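Local coordinates for protein acetyl-CoA C-acetyltransferase (Syntrophomonas wolfei subsp. wolfei, PDB 7N7Z) that probably joins two acetyl-CoA molecules into acetoacetyl-CoA, or cleaves that product in the reverse direction, as a thiolase-family acetyl-CoA C-acetyltransferase, at residues V8-M13 with P275-V280; G95-E100 with I282-V287; K302-A307 with A396-R401. All coordinates share one frame; numbering follows the deposited sequence.

Contact 1. Residues V8-M13 with P275-V280; sequences VVVVGM and PLMKLV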
ATOM      1  N   VAL B   8      31.160  29.432 -21.854  1.00 38.28           N
ATOM      2  CA  VAL B   8      31.058  28.089 -21.297  1.00 37.91           C
ATOM      3  C   VAL B   8      31.262  27.073 -22.411  1.00 35.33           C
ATOM      4  O   VAL B   8      30.799  27.269 -23.541  1.00 35.28           O
ATOM      5  CB  VAL B   8      29.702  27.873 -20.598  1.00 38.11           C
ATOM      6  CG1 VAL B   8      29.654  26.501 -19.944  1.00 34.03           C
ATOM      7  CG2 VAL B   8      29.458  28.974 -19.572  1.00 38.41           C
ATOM      8  N   VAL B   9      31.957  25.982 -22.085  1.00 34.03           N
ATOM      9  CA  VAL B   9      32.226  24.906 -23.027  1.00 35.73           C
ATOM     10  C   VAL B   9      31.888  23.577 -22.365  1.00 35.81           C
ATOM     11  O   VAL B   9      31.813  23.464 -21.139  1.00 32.97           O
ATOM     12  CB  VAL B   9      33.693  24.902 -23.511  1.00 34.54           C
ATOM     13  CG1 VAL B   9      34.005  26.177 -24.280  1.00 36.64           C
ATOM     14  CG2 VAL B   9      34.649  24.733 -22.334  1.00 37.58           C
ATOM     15  N   VAL B  10      31.683  22.562 -23.202  1.00 32.23           N
ATOM     16  CA  VAL B  10      31.471  21.189 -22.758  1.00 35.15           C
ATOM     17  C   VAL B  10      32.746  20.407 -23.038  1.00 37.11           C
ATOM     18  O   VAL B  10      33.292  20.476 -24.146  1.00 36.41           O
ATOM     19  CB  VAL B  10      30.265  20.543 -23.462  1.00 36.35           C
ATOM     20  CG1 VAL B  10      29.926  19.208 -22.813  1.00 35.27           C
ATOM     21  CG2 VAL B  10      29.071  21.481 -23.438  1.00 35.59           C
ATOM     22  N   VAL B  11      33.216  19.665 -22.040  1.00 34.97           N
ATOM     23  CA  VAL B  11      34.471  18.936 -22.153  1.00 39.15           C
ATOM     24  C   VAL B  11      34.273  17.425 -22.177  1.00 35.66           C
ATOM     25  O   VAL B  11      35.143  16.715 -22.706  1.00 37.19           O
ATOM     26  CB  VAL B  11      35.440  19.329 -21.017  1.00 38.82           C
ATOM     27  CG1 VAL B  11      36.777  18.628 -21.178  1.00 39.92           C
ATOM     28  CG2 VAL B  11      35.637  20.836 -20.994  1.00 42.39           C
ATOM     29  N   GLY B  12      33.178  16.913 -21.638  1.00 34.35           N
ATOM     30  CA  GLY B  12      32.912  15.486 -21.665  1.00 33.56           C
ATOM     31  C   GLY B  12      31.423  15.233 -21.721  1.00 33.41           C
ATOM     32  O   GLY B  12      30.627  15.990 -21.154  1.00 31.30           O
ATOM     33  N   MET B  13      31.044  14.161 -22.414  1.00 29.98           N
ATOM     34  CA  MET B  13      29.640  13.821 -22.602  1.00 32.19           C
ATOM     35  C   MET B  13      29.497  12.313 -22.709  1.00 29.65           C
ATOM     36  O   MET B  13      30.335  11.646 -23.322  1.00 32.08           O
ATOM     37  CB  MET B  13      29.070  14.485 -23.859  1.00 32.31           C
ATOM     38  CG  MET B  13      29.094  15.999 -23.820  1.00 36.15           C
ATOM     39  SD  MET B  13      28.436  16.731 -25.326  1.00 38.16           S
ATOM     40  CE  MET B  13      26.766  17.091 -24.814  1.00 41.44           C
ATOM     41  N   PRO B 275      38.082  21.457 -25.374  1.00 41.34           N
ATOM     42  CA  PRO B 275      36.657  21.819 -25.369  1.00 44.45           C
ATOM     43  C   PRO B 275      35.955  21.258 -26.598  1.00 42.64           C
ATOM     44  O   PRO B 275      36.388  21.478 -27.732  1.00 44.49           O
ATOM     45  CB  PRO B 275      36.675  23.351 -25.373  1.00 44.43           C
ATOM     46  CG  PRO B 275      37.971  23.711 -26.013  1.00 46.55           C
ATOM     47  CD  PRO B 275      38.947  22.619 -25.655  1.00 45.24           C
ATOM     48  N   LEU B 276      34.863  20.528 -26.363  1.00 40.19           N
ATOM     49  CA  LEU B 276      34.155  19.877 -27.460  1.00 38.32           C
ATOM     50  C   LEU B 276      33.256  20.852 -28.212  1.00 37.27           C
ATOM     51  O   LEU B 276      33.226  20.842 -29.447  1.00 37.23           O
ATOM     52  CB  LEU B 276      33.339  18.699 -26.926  1.00 39.19           C
ATOM     53  CG  LEU B 276      34.103  17.740 -26.009  1.00 38.45           C
ATOM     54  CD1 LEU B 276      33.236  16.559 -25.604  1.00 37.09           C
ATOM     55  CD2 LEU B 276      35.371  17.259 -26.685  1.00 43.56           C
ATOM     56  N   MET B 277      32.515  21.693 -27.496  1.00 38.73           N
ATOM     57  CA  MET B 277      31.715  22.723 -28.142  1.00 37.01           C
ATOM     58  C   MET B 277      31.372  23.790 -27.111  1.00 36.46           C
ATOM     59  O   MET B 277      31.517  23.586 -25.903  1.00 33.54           O
ATOM     60  CB  MET B 277      30.452  22.135 -28.784  1.00 36.59           C
ATOM     61  CG  MET B 277      29.487  21.484 -27.818  1.00 40.41           C
ATOM     62  SD  MET B 277      28.005  20.895 -28.662  1.00 42.08           S
ATOM     63  CE  MET B 277      27.234  19.929 -27.367  1.00 38.33           C
ATOM     64  N   LYS B 278      30.922  24.937 -27.611  1.00 37.68           N
ATOM     65  CA  LYS B 278      30.693  26.123 -26.798  1.00 37.62           C
ATOM     66  C   LYS B 278      29.207  26.446 -26.760  1.00 35.67           C
ATOM     67  O   LYS B 278      28.546  26.483 -27.804  1.00 34.11           O
ATOM     68  CB  LYS B 278      31.473  27.319 -27.351  1.00 40.15           C
ATOM     69  CG  LYS B 278      30.963  28.673 -26.871  1.00 41.70           C
ATOM     70  CD  LYS B 278      32.026  29.757 -27.006  1.00 44.68           C
ATOM     71  CE  LYS B 278      32.606  29.789 -28.408  1.00 49.69           C
ATOM     72  NZ  LYS B 278      33.412  31.012 -28.678  1.00 50.32           N
ATOM     73  N   LEU B 279      28.690  26.684 -25.558  1.00 36.86           N
ATOM     74  CA  LEU B 279      27.311  27.124 -25.405  1.00 35.95           C
ATOM     75  C   LEU B 279      27.097  28.440 -26.140  1.00 35.83           C
ATOM     76  O   LEU B 279      27.801  29.423 -25.890  1.00 36.46           O
ATOM     77  CB  LEU B 279      26.978  27.281 -23.922  1.00 37.26           C
ATOM     78  CG  LEU B 279      25.581  27.808 -23.587  1.00 35.28           C
ATOM     79  CD1 LEU B 279      24.507  26.831 -24.043  1.00 37.54           C
ATOM     80  CD2 LEU B 279      25.463  28.077 -22.096  1.00 37.68           C
ATOM     81  N   VAL B 280      26.130  28.455 -27.049  1.00 34.83           N
ATOM     82  CA  VAL B 280      25.751  29.662 -27.777  1.00 36.36           C
ATOM     83  C   VAL B 280      24.519  30.309 -27.161  1.00 40.05           C
ATOM     84  O   VAL B 280      24.494  31.516 -26.918  1.00 43.88           O
ATOM     85  CB  VAL B 280      25.519  29.336 -29.269  1.00 40.70           C
ATOM     86  CG1 VAL B 280      25.096  30.589 -30.027  1.00 43.36           C
ATOM     87  CG2 VAL B 280      26.770  28.726 -29.889  1.00 41.58           C
TER
HETATM   88  O   HOH W   1      29.064  30.246 -23.951  1.00 41.84           O

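Contact 2. Residues G95-E100 with I282-V287; sequences GMRATE and ICSEGV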
ATOM      1  N   GLY B  95      16.846  17.749 -18.173  1.00 28.88           N
ATOM      2  CA  GLY B  95      18.270  17.736 -18.457  1.00 30.89           C
ATOM      3  C   GLY B  95      18.759  19.007 -19.118  1.00 29.10           C
ATOM      4  O   GLY B  95      19.910  19.407 -18.925  1.00 30.54           O
ATOM      5  N   MET B  96      17.899  19.661 -19.902  1.00 29.09           N
ATOM      6  CA  MET B  96      18.284  20.900 -20.567  1.00 29.42           C
ATOM      7  C   MET B  96      18.231  22.091 -19.614  1.00 32.97           C
ATOM      8  O   MET B  96      18.975  23.061 -19.802  1.00 28.43           O
ATOM      9  CB  MET B  96      17.380  21.130 -21.783  1.00 28.06           C
ATOM     10  CG  MET B  96      17.646  22.430 -22.536  1.00 33.57           C
ATOM     11  SD  MET B  96      17.301  22.450 -24.319  1.00 36.11           S
ATOM     12  CE  MET B  96      18.010  20.902 -24.881  1.00 36.02           C
ATOM     13  N   ARG B  97      17.375  22.034 -18.586  1.00 27.40           N
ATOM     14  CA  ARG B  97      17.353  23.090 -17.577  1.00 27.69           C
ATOM     15  C   ARG B  97      18.502  22.935 -16.588  1.00 28.92           C
ATOM     16  O   ARG B  97      19.085  23.933 -16.151  1.00 30.11           O
ATOM     17  CB  ARG B  97      16.013  23.096 -16.835  1.00 33.34           C
ATOM     18  CG  ARG B  97      15.793  24.321 -15.943  1.00 31.95           C
ATOM     19  CD  ARG B  97      15.743  25.618 -16.751  1.00 34.36           C
ATOM     20  NE  ARG B  97      15.672  26.805 -15.906  1.00 38.05           N
ATOM     21  CZ  ARG B  97      14.547  27.415 -15.549  1.00 36.65           C
ATOM     22  NH1 ARG B  97      13.363  26.959 -15.921  1.00 36.07           N
ATOM     23  NH2 ARG B  97      14.615  28.512 -14.799  1.00 33.11           N
ATOM     24  N   ALA B  98      18.834  21.695 -16.217  1.00 24.60           N
ATOM     25  CA  ALA B  98      20.045  21.462 -15.440  1.00 30.79           C
ATOM     26  C   ALA B  98      21.264  22.018 -16.163  1.00 30.43           C
ATOM     27  O   ALA B  98      22.156  22.603 -15.539  1.00 32.12           O
ATOM     28  CB  ALA B  98      20.221  19.968 -15.170  1.00 30.19           C
ATOM     29  N   THR B  99      21.311  21.846 -17.485  1.00 28.52           N
ATOM     30  CA  THR B  99      22.410  22.398 -18.267  1.00 32.46           C
ATOM     31  C   THR B  99      22.457  23.916 -18.153  1.00 31.49           C
ATOM     32  O   THR B  99      23.532  24.499 -17.977  1.00 31.54           O
ATOM     33  CB  THR B  99      22.270  21.973 -19.730  1.00 26.99           C
ATOM     34  OG1 THR B  99      22.388  20.548 -19.826  1.00 30.38           O
ATOM     35  CG2 THR B  99      23.340  22.629 -20.590  1.00 27.72           C
ATOM     36  N   GLU B 100      21.299  24.572 -18.246  1.00 33.48           N
ATOM     37  CA  GLU B 100      21.265  26.028 -18.141  1.00 33.06           C
ATOM     38  C   GLU B 100      21.718  26.489 -16.762  1.00 33.67           C
ATOM     39  O   GLU B 100      22.576  27.372 -16.639  1.00 32.71           O
ATOM     40  CB  GLU B 100      19.857  26.542 -18.442  1.00 34.10           C
ATOM     41  CG  GLU B 100      19.806  28.034 -18.732  1.00 38.58           C
ATOM     42  CD  GLU B 100      18.393  28.554 -18.927  1.00 40.08           C
ATOM     43  OE1 GLU B 100      18.186  29.381 -19.840  1.00 39.54           O
ATOM     44  OE2 GLU B 100      17.492  28.145 -18.164  1.00 39.95           O
ATOM     45  N   ILE B 282      20.528  29.283 -24.847  1.00 37.82           N
ATOM     46  CA  ILE B 282      19.669  28.327 -24.159  1.00 36.04           C
ATOM     47  C   ILE B 282      18.596  29.112 -23.419  1.00 39.02           C
ATOM     48  O   ILE B 282      18.895  30.099 -22.740  1.00 32.39           O
ATOM     49  CB  ILE B 282      20.478  27.436 -23.200  1.00 35.25           C
ATOM     50  CG1 ILE B 282      19.571  26.382 -22.561  1.00 36.46           C
ATOM     51  CG2 ILE B 282      21.157  28.278 -22.132  1.00 39.61           C
ATOM     52  CD1 ILE B 282      20.325  25.212 -21.967  1.00 32.80           C
ATOM     53  N   CYS B 283      17.342  28.692 -23.547  1.00 39.79           N
ATOM     54  CA  CYS B 283      16.242  29.437 -22.949  1.00 40.55           C
ATOM     55  C   CYS B 283      15.004  28.554 -22.930  1.00 41.58           C
ATOM     56  O   CYS B 283      14.980  27.467 -23.512  1.00 43.29           O
ATOM     57  CB  CYS B 283      15.970  30.737 -23.712  1.00 46.90           C
ATOM     58  SG  CYS B 283      15.405  30.502 -25.415  1.00 42.26           S
ATOM     59  N   SER B 284      13.975  29.043 -22.244  1.00 42.99           N
ATOM     60  CA  SER B 284      12.676  28.397 -22.194  1.00 40.01           C
ATOM     61  C   SER B 284      11.629  29.291 -22.847  1.00 40.88           C
ATOM     62  O   SER B 284      11.830  30.496 -23.029  1.00 43.68           O
ATOM     63  CB  SER B 284      12.263  28.090 -20.749  1.00 38.32           C
ATOM     64  OG  SER B 284      13.257  27.335 -20.080  1.00 39.70           O
ATOM     65  N   GLU B 285      10.506  28.678 -23.207  1.00 39.85           N
ATOM     66  CA  GLU B 285       9.357  29.409 -23.726  1.00 41.81           C
ATOM     67  C   GLU B 285       8.151  28.480 -23.738  1.00 39.92           C
ATOM     68  O   GLU B 285       8.202  27.394 -24.326  1.00 41.70           O
ATOM     69  CB  GLU B 285       9.635  29.960 -25.125  1.00 42.26           C
ATOM     70  CG  GLU B 285       8.502  30.816 -25.684  1.00 43.34           C
ATOM     71  CD  GLU B 285       8.390  32.169 -25.001  1.00 44.71           C
ATOM     72  OE1 GLU B 285       9.326  32.550 -24.266  1.00 46.01           O
ATOM     73  OE2 GLU B 285       7.361  32.853 -25.195  1.00 43.99           O
ATOM     74  N   GLY B 286       7.066  28.897 -23.096  1.00 41.16           N
ATOM     75  CA  GLY B 286       5.938  28.029 -22.861  1.00 41.04           C
ATOM     76  C   GLY B 286       4.832  28.172 -23.887  1.00 42.31           C
ATOM     77  O   GLY B 286       4.752  29.151 -24.626  1.00 43.47           O
ATOM     78  N   VAL B 287       3.984  27.146 -23.931  1.00 42.46           N
ATOM     79  CA  VAL B 287       2.723  27.171 -24.653  1.00 44.65           C
ATOM     80  C   VAL B 287       1.668  26.575 -23.729  1.00 41.83           C
ATOM     81  O   VAL B 287       1.982  26.007 -22.683  1.00 41.53           O
ATOM     82  CB  VAL B 287       2.784  26.400 -25.989  1.00 42.71           C
ATOM     83  CG1 VAL B 287       3.769  27.064 -26.940  1.00 43.45           C
ATOM     84  CG2 VAL B 287       3.162  24.946 -25.755  1.00 42.15           C
TER
HETATM   85  O   HOH W   2      14.453  28.957 -18.590  1.00 37.44           O

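Contact 3. Residues K302-A307 with A396-R401; sequences KVLKQA and ASLWTR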
ATOM      1  N   LYS B 302      12.991  31.667 -30.527  1.00 42.15           N
ATOM      2  CA  LYS B 302      13.442  32.567 -29.471  1.00 45.01           C
ATOM      3  C   LYS B 302      14.947  32.452 -29.253  1.00 43.41           C
ATOM      4  O   LYS B 302      15.667  33.456 -29.284  1.00 43.84           O
ATOM      5  CB  LYS B 302      12.688  32.273 -28.175  1.00 42.96           C
ATOM      6  CG  LYS B 302      12.969  33.267 -27.061  1.00 44.66           C
ATOM      7  CD  LYS B 302      12.035  33.056 -25.884  1.00 42.56           C
ATOM      8  CE  LYS B 302      12.692  33.457 -24.575  1.00 45.88           C
ATOM      9  NZ  LYS B 302      11.858  33.093 -23.396  1.00 43.96           N
ATOM     10  N   VAL B 303      15.440  31.232 -29.025  1.00 40.71           N
ATOM     11  CA  VAL B 303      16.868  31.049 -28.779  1.00 44.00           C
ATOM     12  C   VAL B 303      17.679  31.543 -29.970  1.00 44.99           C
ATOM     13  O   VAL B 303      18.769  32.109 -29.807  1.00 44.34           O
ATOM     14  CB  VAL B 303      17.173  29.575 -28.453  1.00 40.35           C
ATOM     15  CG1 VAL B 303      16.922  28.685 -29.665  1.00 44.23           C
ATOM     16  CG2 VAL B 303      18.605  29.427 -27.959  1.00 41.74           C
ATOM     17  N   LEU B 304      17.164  31.345 -31.185  1.00 43.29           N
ATOM     18  CA  LEU B 304      17.854  31.854 -32.366  1.00 46.39           C
ATOM     19  C   LEU B 304      17.959  33.373 -32.322  1.00 46.13           C
ATOM     20  O   LEU B 304      18.979  33.946 -32.723  1.00 45.17           O
ATOM     21  CB  LEU B 304      17.129  31.401 -33.633  1.00 43.09           C
ATOM     22  CG  LEU B 304      17.360  29.949 -34.056  1.00 44.72           C
ATOM     23  CD1 LEU B 304      16.378  29.552 -35.149  1.00 44.16           C
ATOM     24  CD2 LEU B 304      18.794  29.739 -34.523  1.00 47.39           C
ATOM     25  N   LYS B 305      16.913  34.043 -31.835  1.00 45.21           N
ATOM     26  CA  LYS B 305      16.961  35.496 -31.705  1.00 46.11           C
ATOM     27  C   LYS B 305      17.995  35.914 -30.669  1.00 46.96           C
ATOM     28  O   LYS B 305      18.821  36.801 -30.921  1.00 47.45           O
ATOM     29  CB  LYS B 305      15.577  36.032 -31.332  1.00 46.71           C
ATOM     30  CG  LYS B 305      15.345  37.483 -31.724  1.00 53.25           C
ATOM     31  CD  LYS B 305      14.051  38.022 -31.132  1.00 53.00           C
ATOM     32  CE  LYS B 305      14.308  39.185 -30.186  1.00 55.25           C
ATOM     33  NZ  LYS B 305      13.109  39.515 -29.362  1.00 55.71           N
ATOM     34  N   GLN B 306      17.974  35.275 -29.496  1.00 44.72           N
ATOM     35  CA  GLN B 306      18.914  35.627 -28.437  1.00 47.63           C
ATOM     36  C   GLN B 306      20.360  35.521 -28.906  1.00 49.71           C
ATOM     37  O   GLN B 306      21.221  36.271 -28.431  1.00 52.71           O
ATOM     38  CB  GLN B 306      18.692  34.727 -27.219  1.00 48.43           C
ATOM     39  CG  GLN B 306      17.303  34.830 -26.608  1.00 49.78           C
ATOM     40  CD  GLN B 306      17.222  34.205 -25.225  1.00 50.07           C
ATOM     41  OE1 GLN B 306      17.865  33.192 -24.949  1.00 48.58           O
ATOM     42  NE2 GLN B 306      16.429  34.811 -24.348  1.00 46.17           N
ATOM     43  N   ALA B 307      20.647  34.606 -29.833  1.00 46.63           N
ATOM     44  CA  ALA B 307      22.010  34.358 -30.283  1.00 49.54           C
ATOM     45  C   ALA B 307      22.353  35.054 -31.593  1.00 49.26           C
ATOM     46  O   ALA B 307      23.534  35.114 -31.950  1.00 45.08           O
ATOM     47  CB  ALA B 307      22.245  32.849 -30.439  1.00 45.85           C
ATOM     48  N   ALA B 396      15.060  25.270 -25.713  1.00 38.20           N
ATOM     49  CA  ALA B 396      15.905  25.117 -26.886  1.00 40.01           C
ATOM     50  C   ALA B 396      17.286  25.658 -26.546  1.00 37.95           C
ATOM     51  O   ALA B 396      17.427  26.547 -25.704  1.00 35.18           O
ATOM     52  CB  ALA B 396      15.327  25.844 -28.105  1.00 38.09           C
ATOM     53  N   SER B 397      18.305  25.111 -27.206  1.00 36.89           N
ATOM     54  CA  SER B 397      19.678  25.514 -26.944  1.00 34.07           C
ATOM     55  C   SER B 397      20.483  25.413 -28.231  1.00 38.57           C
ATOM     56  O   SER B 397      20.183  24.596 -29.105  1.00 37.49           O
ATOM     57  CB  SER B 397      20.317  24.653 -25.847  1.00 33.53           C
ATOM     58  OG  SER B 397      20.204  23.274 -26.147  1.00 33.61           O
ATOM     59  N   LEU B 398      21.511  26.255 -28.332  1.00 36.87           N
ATOM     60  CA  LEU B 398      22.364  26.325 -29.511  1.00 35.90           C
ATOM     61  C   LEU B 398      23.823  26.210 -29.098  1.00 37.55           C
ATOM     62  O   LEU B 398      24.224  26.712 -28.044  1.00 37.56           O
ATOM     63  CB  LEU B 398      22.143  27.628 -30.280  1.00 36.52           C
ATOM     64  CG  LEU B 398      20.725  27.831 -30.814  1.00 39.54           C
ATOM     65  CD1 LEU B 398      20.484  29.300 -31.132  1.00 43.83           C
ATOM     66  CD2 LEU B 398      20.482  26.963 -32.037  1.00 41.99           C
ATOM     67  N   TRP B 399      24.612  25.543 -29.939  1.00 39.13           N
ATOM     68  CA  TRP B 399      25.998  25.235 -29.622  1.00 36.88           C
ATOM     69  C   TRP B 399      26.821  25.300 -30.901  1.00 39.15           C
ATOM     70  O   TRP B 399      26.290  25.180 -32.009  1.00 38.39           O
ATOM     71  CB  TRP B 399      26.129  23.849 -28.974  1.00 34.03           C
ATOM     72  CG  TRP B 399      25.135  23.585 -27.867  1.00 37.13           C
ATOM     73  CD1 TRP B 399      23.793  23.355 -28.000  1.00 35.12           C
ATOM     74  CD2 TRP B 399      25.412  23.518 -26.464  1.00 33.79           C
ATOM     75  NE1 TRP B 399      23.221  23.153 -26.769  1.00 36.51           N
ATOM     76  CE2 TRP B 399      24.194  23.248 -25.809  1.00 35.85           C
ATOM     77  CE3 TRP B 399      26.573  23.660 -25.697  1.00 34.16           C
ATOM     78  CZ2 TRP B 399      24.102  23.119 -24.425  1.00 31.06           C
ATOM     79  CZ3 TRP B 399      26.480  23.533 -24.323  1.00 35.55           C
ATOM     80  CH2 TRP B 399      25.253  23.263 -23.701  1.00 33.72           C
ATOM     81  N   THR B 400      28.129  25.495 -30.737  1.00 39.10           N
ATOM     82  CA  THR B 400      29.051  25.513 -31.861  1.00 38.67           C
ATOM     83  C   THR B 400      30.356  24.840 -31.464  1.00 39.28           C
ATOM     84  O   THR B 400      30.788  24.915 -30.311  1.00 36.55           O
ATOM     85  CB  THR B 400      29.345  26.941 -32.350  1.00 43.71           C
ATOM     86  OG1 THR B 400      30.131  26.883 -33.549  1.00 45.78           O
ATOM     87  CG2 THR B 400      30.098  27.742 -31.290  1.00 43.09           C
ATOM     88  N   ARG B 401      30.983  24.182 -32.442  1.00 43.55           N
ATOM     89  CA  ARG B 401      32.301  23.584 -32.268  1.00 43.63           C
ATOM     90  C   ARG B 401      33.426  24.550 -32.624  1.00 45.74           C
ATOM     91  O   ARG B 401      34.503  24.114 -33.051  1.00 49.14           O
ATOM     92  CB  ARG B 401      32.408  22.308 -33.104  1.00 40.62           C
ATOM     93  CG  ARG B 401      31.419  21.228 -32.700  1.00 40.74           C
ATOM     94  CD  ARG B 401      31.556  19.990 -33.568  1.00 38.24           C
ATOM     95  NE  ARG B 401      32.814  19.293 -33.327  1.00 40.02           N
ATOM     96  CZ  ARG B 401      33.464  18.576 -34.235  1.00 40.61           C
ATOM     97  NH1 ARG B 401      33.004  18.437 -35.468  1.00 37.60           N
ATOM     98  NH2 ARG B 401      34.607  17.986 -33.897  1.00 43.60           N
TER

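Contact 1. Residues V8-M13 with P275-V280
Val8-Met13 and Pro275-Val280 run antiparallel, their short strand axes 4.6 Å apart at closest and 143° from one another, with Val9 and Lys278 as a non-hydrogen-bonded pair. Three backbone bonds join them: Leu279 N to Val8 O, Val10 N to Met277 O, and Leu276 N to Val10 O at 2.7 Å. Beyond the first of these a water accepts from Val8 N and donates to Leu279 O. Val9 and Pro275 run alongside each other in the same direction, with the valine CB 3.8 Å from the proline CB. Leu276 drapes its branch along the first strand's backbone, CD1 coming 3.5 Å from Val11 O. Met277 lies on the same face as Val10; its CE meets the CE of Met13 at 3.8 Å, the two chains roughly perpendicular. Met277 gets there with CG between its backbone N and carbonyl carbon (chi1 62°) and an extended chain beyond. Lys278 stays close to Val8 O with CG, then turns outward to a salt bridge with Glu7. The pair is the seam where the N-terminal and C-terminal halves of the thiolase fold join into one continuous sheet. Val9 and Val11 bond on their other side to strand 254-264, and Lys278 to strand 394-400. Helix 94-107 covers Val8 and Leu279, helix 360-378 covers Met13 and Met277, and helix 265-270 packs on Val9 and Pro275.

Contact 2. Residues G95-E100 with I282-V287
Ile282 drives its side chain against helix 95-100, where CD1 touches Met96 O at 3.3 Å and Met96 CG at 3.9 Å. CG1, anti to the backbone N (chi1 -176°), carries CD1 to the helix, where it also reaches the CB of Glu100. The other branch, CG2, rests 3.7 Å from Glu100 CG, as the glutamate chain passes obliquely over the isoleucine. The Glu100 carboxylate then comes over the strand backbone: OE1 stands 3.1 Å from Ile282 O, two acceptors brought together without a bond. Lys110 of the second subunit makes a salt bridge to OE1 and a weak hydrogen bond to Ile282 O, which would offset their repulsion. The other oxygen, OE2, accepts from a water that also lies 2.5 Å from Ser284 OG. That water sits over the centre of one face of the Arg97 guanidinium. Arg97 NE lies 3.2 Å from Glu100 OE2, which stands clear of the plane of the group, so the salt bridge is one of charge and no N-H points at it. NH1 bonds to Gln90 of the same chain and NH2 forms a salt bridge with Glu54 of the second subunit. The helix, part of the layer over the sheet, follows the predicted acyl-thioester cysteine, Cys92, whose side chain is about 9 Å from that of Met96. Strand 394-400 and helix 360-378 both touch Met96 and Thr99, and helix 296-307 packs on Cys283, at the subunit interface.

Contact 3. Residues K302-A307 with A396-R401
Val303 holds CG2 anti to its backbone N and CG1 between N and the carbonyl carbon (chi1 67°), which sets both methyls against strand 396-400. Leu398 answers with CG anti to its carbonyl carbon (chi1 -61°), which carries CD1 onto the helix. CG1 of Val303 meets Ala396 CB at 3.6 Å, while its CG2 reaches Leu398 CD1 at 3.7 Å, the two side chains meeting aslant. The same CD1 comes 3.5 Å from Val303 O, on the helix backbone itself. Leu304 approaches the leucine at about a right angle, its CD2 3.8 Å from Leu398 CD1, and Ala307 CB closes on that methyl one turn after Val303. Leu398 CD1 is therefore gripped by three helix residues, with no hydrogen bond across the contact. Ser397 and Trp399 belong to the other face of the strand, where Trp399 NE1 donates to Ser397 OG at 3.1 Å, the oxygen lying near the ring plane at the indole edge; Ser397 OG also makes a weak hydrogen bond with Ala385 O. Trp309 packs on Leu304 and Leu398; Val303 and Ala307 lean on neighbouring strand 277-285 through Cys283 and Val280. Helix and strand axes pass 8.1 Å apart with their directions 43° from one another. An amphipathic helix laid over a mixed sheet through small and branched apolar side chains is the layered alpha/beta packing of the thiolase fold, here in the C-terminal half.

From the N terminus, strand 8-20 pairs with strand 277-285, its neighbour in the sheet: contact 1 closes a loop of 261 residues. Helix 94-107 lies inside that loop, and contact 2 joins it to the later part of strand 277-285, closing 181 residues, so contacts 1 and 2 cross. Together they tie the N-terminal half of the thiolase fold to the C-terminal half. Contact 3 follows in series and closes 88 residues: helix 296-307, the next helix after that strand, meets strand 394-400. Strand 394-400 pairs with strand 277-285, through probable hydrogen bonds from Lys278 N to Thr400 O and from Val280 N to Leu398 O, while Lys302 reaches back to Glu285, connecting contact 3 with both others.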